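Local coordinates for MstE (Scytonema sp. PCC 10023, PDB 6SBF), which probably works as a class II terpene cyclase, folding and cyclising an isoprenoid chain into the complex scaffold of a merosterol-type product, at residues Q204-G209 / Y217-T222; Q240-G245 / R273-N278. The protein carries 1 engineered substitution. One frame throughout, in Å; residues are numbered along the deposited sequence.

Overall arrangement
Both contacts are buried in the helical barrel, on the same side of its centre. Contact 1 is the deeper, about 12 Å from the centre of the chain against about 17 Å for contact 2. W244 and L277 of contact 2 are partly exposed, against E208 alone in contact 1. Contact 1 joins a loop to the helix that follows it, 215-229. Contact 2 joins the next two helices, 235-248 and 265-275. The irregular loop 204-209 offers a backbone N-H to a side-chain hydroxyl and adds a CH-pi contact. Contact 2 is almost wholly apolar, with leucines and a valine and an indole edge. The two contacts touch: G205 lies on A241, and N206 on W244.

Contact 1: residues Q204-G209 / Y217-T222; sequences QGNWEG and YTTALT
T219 OG1 is held by two bonds. It accepts the N-H of W207, with T219 OG1 2.9 Å from W207 N and an N-H...O angle of 167°. It also bonds to H215 O one helical turn back, where it must be the donor. The hydroxyl is therefore held in rotation, and the loop backbone is tied to helix 215-229. This loop is the end of a QW motif, the repeated signature of squalene-hopene cyclase relatives. Q201, G205 and W207 are its glutamine, glycine and tryptophan. Q201 NE2 bonds to G205 O, and the indole NE1 of W207 bonds to L197 O on the preceding helix. G205 has a positive phi, which would press a side chain against the carbonyl before it.

T222 and T219 meet the W207 ring, while T218 meets its CB. T222 puts its methyl over one face, with CG2 3.5 Å from the centroid of the six-membered ring of W207. This is a CH-pi contact, 18° off the ring normal. T222 OG1 lies beside its backbone N (chi1 -58°) and donates to T218 O at 2.8 Å, which leaves CG2 anti to that N and over the ring. T222 N reaches the same carbonyl oxygen from the opposite face of its plane. Nearer the backbone, W207 CB meets T218 CG2 at 3.7 Å. W207 CE3 lies 4.0 Å from T219 CG2. An alanine in place of W207 would probably leave the T222 methyl without its aromatic partner and L197 O without its indole donor. At the far end of the loop segment, G209 passes close to the helix, with G209 CA 3.4 Å from T218 OG1.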
# COMPACT_ATOMS: atom_id res chain seq x y z
N GLN A 204 5.81 -14.83 -14.78
CA GLN A 204 6.29 -15.44 -13.53
C GLN A 204 5.17 -15.48 -12.45
O GLN A 204 5.39 -16.08 -11.38
CB GLN A 204 7.53 -14.75 -13.00
CG GLN A 204 8.71 -14.93 -13.93
CD GLN A 204 8.69 -13.96 -15.08
OE1 GLN A 204 8.02 -12.93 -15.07
NE2 GLN A 204 9.52 -14.25 -16.07
N GLY A 205 4.03 -14.86 -12.73
CA GLY A 205 2.90 -14.89 -11.77
C GLY A 205 2.72 -13.64 -10.95
O GLY A 205 1.69 -13.51 -10.27
N ASN A 206 3.67 -12.74 -10.98
CA ASN A 206 3.57 -11.48 -10.23
C ASN A 206 3.01 -10.36 -11.10
O ASN A 206 2.85 -10.48 -12.29
CB ASN A 206 4.91 -11.11 -9.62
CG ASN A 206 5.95 -10.69 -10.67
OD1 ASN A 206 6.32 -11.53 -11.49
ND2 ASN A 206 6.36 -9.42 -10.63
N TRP A 207 2.78 -9.23 -10.44
CA TRP A 207 2.54 -7.94 -11.09
C TRP A 207 3.68 -7.01 -10.68
O TRP A 207 4.36 -7.26 -9.67
CB TRP A 207 1.18 -7.37 -10.66
CG TRP A 207 0.00 -8.04 -11.30
CD1 TRP A 207 -0.70 -7.55 -12.36
CD2 TRP A 207 -0.66 -9.25 -10.90
NE1 TRP A 207 -1.72 -8.39 -12.69
CE2 TRP A 207 -1.74 -9.44 -11.79
CE3 TRP A 207 -0.46 -10.18 -9.88
CZ2 TRP A 207 -2.59 -10.55 -11.71
CZ3 TRP A 207 -1.32 -11.26 -9.77
CH2 TRP A 207 -2.36 -11.44 -10.69
N GLU A 208 3.83 -5.99 -11.49
CA GLU A 208 4.79 -4.91 -11.25
C GLU A 208 4.02 -3.60 -11.12
O GLU A 208 3.12 -3.34 -11.92
CB GLU A 208 5.79 -4.82 -12.40
CG GLU A 208 6.59 -6.09 -12.66
CD GLU A 208 7.51 -6.00 -13.86
OE1 GLU A 208 7.34 -5.08 -14.66
OE2 GLU A 208 8.30 -6.91 -14.05
N GLY A 209 4.42 -2.80 -10.15
CA GLY A 209 3.81 -1.50 -9.91
C GLY A 209 4.54 -0.36 -10.60
O GLY A 209 5.60 -0.54 -11.21
N TYR A 217 3.82 -5.60 -3.15
CA TYR A 217 2.69 -4.69 -2.91
C TYR A 217 1.64 -4.87 -3.99
O TYR A 217 0.45 -5.18 -3.68
CB TYR A 217 3.22 -3.26 -2.85
CG TYR A 217 2.18 -2.18 -2.77
CD1 TYR A 217 1.59 -1.64 -3.87
CD2 TYR A 217 1.83 -1.62 -1.56
CE1 TYR A 217 0.67 -0.60 -3.82
CE2 TYR A 217 0.91 -0.58 -1.48
CZ TYR A 217 0.32 -0.06 -2.59
OH TYR A 217 -0.58 0.97 -2.51
N THR A 218 1.99 -4.72 -5.24
CA THR A 218 1.03 -4.78 -6.35
C THR A 218 0.52 -6.20 -6.46
O THR A 218 -0.67 -6.41 -6.79
CB THR A 218 1.61 -4.22 -7.65
OG1 THR A 218 2.03 -2.88 -7.43
CG2 THR A 218 0.63 -4.22 -8.78
N THR A 219 1.39 -7.18 -6.31
CA THR A 219 1.01 -8.59 -6.51
C THR A 219 -0.03 -8.97 -5.44
O THR A 219 -1.05 -9.60 -5.77
CB THR A 219 2.23 -9.49 -6.48
OG1 THR A 219 3.12 -9.09 -7.55
CG2 THR A 219 1.85 -10.95 -6.67
N ALA A 220 0.23 -8.67 -4.18
CA ALA A 220 -0.73 -9.03 -3.10
C ALA A 220 -2.06 -8.31 -3.36
O ALA A 220 -3.11 -8.94 -3.27
CB ALA A 220 -0.17 -8.60 -1.77
N LEU A 221 -2.03 -7.01 -3.63
CA LEU A 221 -3.29 -6.28 -3.81
C LEU A 221 -4.07 -6.83 -4.99
O LEU A 221 -5.29 -6.91 -4.95
CB LEU A 221 -3.01 -4.80 -3.96
CG LEU A 221 -2.63 -4.06 -2.68
CD1 LEU A 221 -2.12 -2.70 -2.98
CD2 LEU A 221 -3.80 -4.01 -1.69
N THR A 222 -3.39 -7.14 -6.08
CA THR A 222 -4.09 -7.64 -7.29
C THR A 222 -4.70 -9.01 -6.99
O THR A 222 -5.90 -9.24 -7.31
CB THR A 222 -3.18 -7.69 -8.50
OG1 THR A 222 -2.64 -6.39 -8.80
CG2 THR A 222 -3.97 -8.17 -9.69

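Contact 2: residues Q240-G245 / R273-N278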
# COMPACT_ATOMS: atom_id res chain seq x y z
N GLN A 240 -0.93 -18.87 -9.14
CA GLN A 240 0.42 -18.58 -9.71
C GLN A 240 1.09 -17.45 -8.90
O GLN A 240 2.30 -17.50 -8.67
CB GLN A 240 0.37 -18.17 -11.17
CG GLN A 240 1.77 -18.43 -11.76
CD GLN A 240 1.99 -17.84 -13.14
OE1 GLN A 240 1.12 -17.15 -13.70
NE2 GLN A 240 3.18 -18.14 -13.67
N ALA A 241 0.32 -16.45 -8.51
CA ALA A 241 0.85 -15.37 -7.68
C ALA A 241 1.33 -15.90 -6.33
O ALA A 241 2.38 -15.50 -5.80
CB ALA A 241 -0.17 -14.28 -7.57
N VAL A 242 0.53 -16.77 -5.71
CA VAL A 242 0.95 -17.39 -4.44
C VAL A 242 2.25 -18.20 -4.63
O VAL A 242 3.14 -18.10 -3.79
CB VAL A 242 -0.18 -18.27 -3.85
CG1 VAL A 242 0.30 -19.09 -2.68
CG2 VAL A 242 -1.37 -17.42 -3.44
N ALA A 243 2.36 -18.96 -5.70
CA ALA A 243 3.59 -19.72 -5.99
C ALA A 243 4.78 -18.75 -6.15
O ALA A 243 5.87 -19.08 -5.67
CB ALA A 243 3.41 -20.56 -7.23
N TRP A 244 4.57 -17.63 -6.82
CA TRP A 244 5.64 -16.60 -6.93
C TRP A 244 6.02 -16.11 -5.52
O TRP A 244 7.20 -15.99 -5.19
CB TRP A 244 5.19 -15.47 -7.85
CG TRP A 244 6.14 -14.29 -7.83
CD1 TRP A 244 7.18 -14.09 -8.70
CD2 TRP A 244 6.08 -13.13 -7.00
NE1 TRP A 244 7.80 -12.91 -8.44
CE2 TRP A 244 7.15 -12.30 -7.40
CE3 TRP A 244 5.20 -12.69 -6.00
CZ2 TRP A 244 7.35 -11.03 -6.88
CZ3 TRP A 244 5.41 -11.44 -5.46
CH2 TRP A 244 6.49 -10.66 -5.87
N GLY A 245 5.03 -15.83 -4.67
CA GLY A 245 5.30 -15.37 -3.29
C GLY A 245 6.11 -16.38 -2.51
O GLY A 245 6.99 -16.03 -1.74
N ARG A 273 0.77 -11.21 3.26
CA ARG A 273 -0.63 -11.04 2.88
C ARG A 273 -0.92 -11.89 1.62
O ARG A 273 -1.99 -12.54 1.57
CB ARG A 273 -0.94 -9.59 2.59
CG ARG A 273 -1.17 -8.83 3.83
CD ARG A 273 -1.66 -7.41 3.59
NE ARG A 273 -2.89 -7.18 2.81
CZ ARG A 273 -3.63 -6.07 2.88
NH1 ARG A 273 -3.41 -5.17 3.82
NH2 ARG A 273 -4.60 -5.84 2.01
N LEU A 274 -0.05 -11.87 0.64
CA LEU A 274 -0.25 -12.68 -0.59
C LEU A 274 -0.40 -14.16 -0.22
O LEU A 274 -1.30 -14.86 -0.77
CB LEU A 274 0.93 -12.45 -1.51
CG LEU A 274 1.01 -13.35 -2.75
CD1 LEU A 274 -0.17 -13.26 -3.66
CD2 LEU A 274 2.29 -12.97 -3.52
N LEU A 275 0.40 -14.65 0.68
CA LEU A 275 0.44 -16.09 1.04
C LEU A 275 -0.83 -16.51 1.82
O LEU A 275 -1.09 -17.69 1.92
CB LEU A 275 1.70 -16.45 1.82
CG LEU A 275 3.02 -16.33 1.03
CD1 LEU A 275 4.17 -16.51 1.98
CD2 LEU A 275 3.06 -17.30 -0.12
N LEU A 276 -1.62 -15.56 2.34
CA LEU A 276 -2.90 -15.89 3.00
C LEU A 276 -3.93 -16.30 1.97
O LEU A 276 -5.01 -16.79 2.39
CB LEU A 276 -3.38 -14.69 3.78
CG LEU A 276 -2.49 -14.35 4.98
CD1 LEU A 276 -2.94 -13.07 5.58
CD2 LEU A 276 -2.59 -15.47 6.03
N LEU A 277 -3.66 -16.16 0.67
CA LEU A 277 -4.69 -16.50 -0.34
C LEU A 277 -4.72 -17.99 -0.68
O LEU A 277 -5.58 -18.37 -1.47
CB LEU A 277 -4.49 -15.63 -1.58
CG LEU A 277 -4.65 -14.14 -1.29
CD1 LEU A 277 -4.33 -13.33 -2.54
CD2 LEU A 277 -6.06 -13.78 -0.79
N ASN A 278 -3.88 -18.77 -0.05
CA ASN A 278 -3.93 -20.24 -0.14
C ASN A 278 -3.85 -20.78 1.28
O ASN A 278 -2.87 -20.58 1.95
CB ASN A 278 -2.82 -20.82 -1.03
CG ASN A 278 -2.87 -22.33 -1.10
OD1 ASN A 278 -2.89 -22.98 -0.07
ND2 ASN A 278 -2.95 -22.87 -2.30
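L274 is directed toward helix 235-248, and its CD2 meets the W244 indole with the two side chains at about a right angle. L274 CD2 comes at the ring edge, near its plane, 3.8 Å from W244 CE3. The same methyl lies over the backbone, 3.4 Å from A241 O. The other branch, L274 CD1, sits 4.0 Å from A241 CB. The torsion explains this reach: L274 CG is trans to its backbone N (chi1 172°), which carries the side chain toward helix 235-248. L274 is thus a knob in a hole formed by A241, V242, W244 and G245. G245 has no side chain, so L274 CD2 can pack close to its CA; a CB there would come only 2.9 Å from L274 CD2.

This single knob-into-hole joins helices 235-248 and 265-275 of the alpha6-alpha6 barrel. Helix 282-298 packs on the same group, with V284 touching both V242 and L275. The second helix runs into a type I beta turn from L275 to N278.

Both methyls of V242 meet the turn. V242 CG2 lies 4.0 Å from L277 CB, and V242 CG2 is also 3.7 Å from L274 O. V242 CG1 meets N278 CB at 3.9 Å, the two side chains crossing at about a right angle. L275 comes in at a slant, and L275 CD2 lies 3.8 Å from V242 O. The amide of N278 ties the turn to the same helix as V242, through ND2 to E239 OE1. Its OD1 takes the backbone N-H groups of V280 and D281.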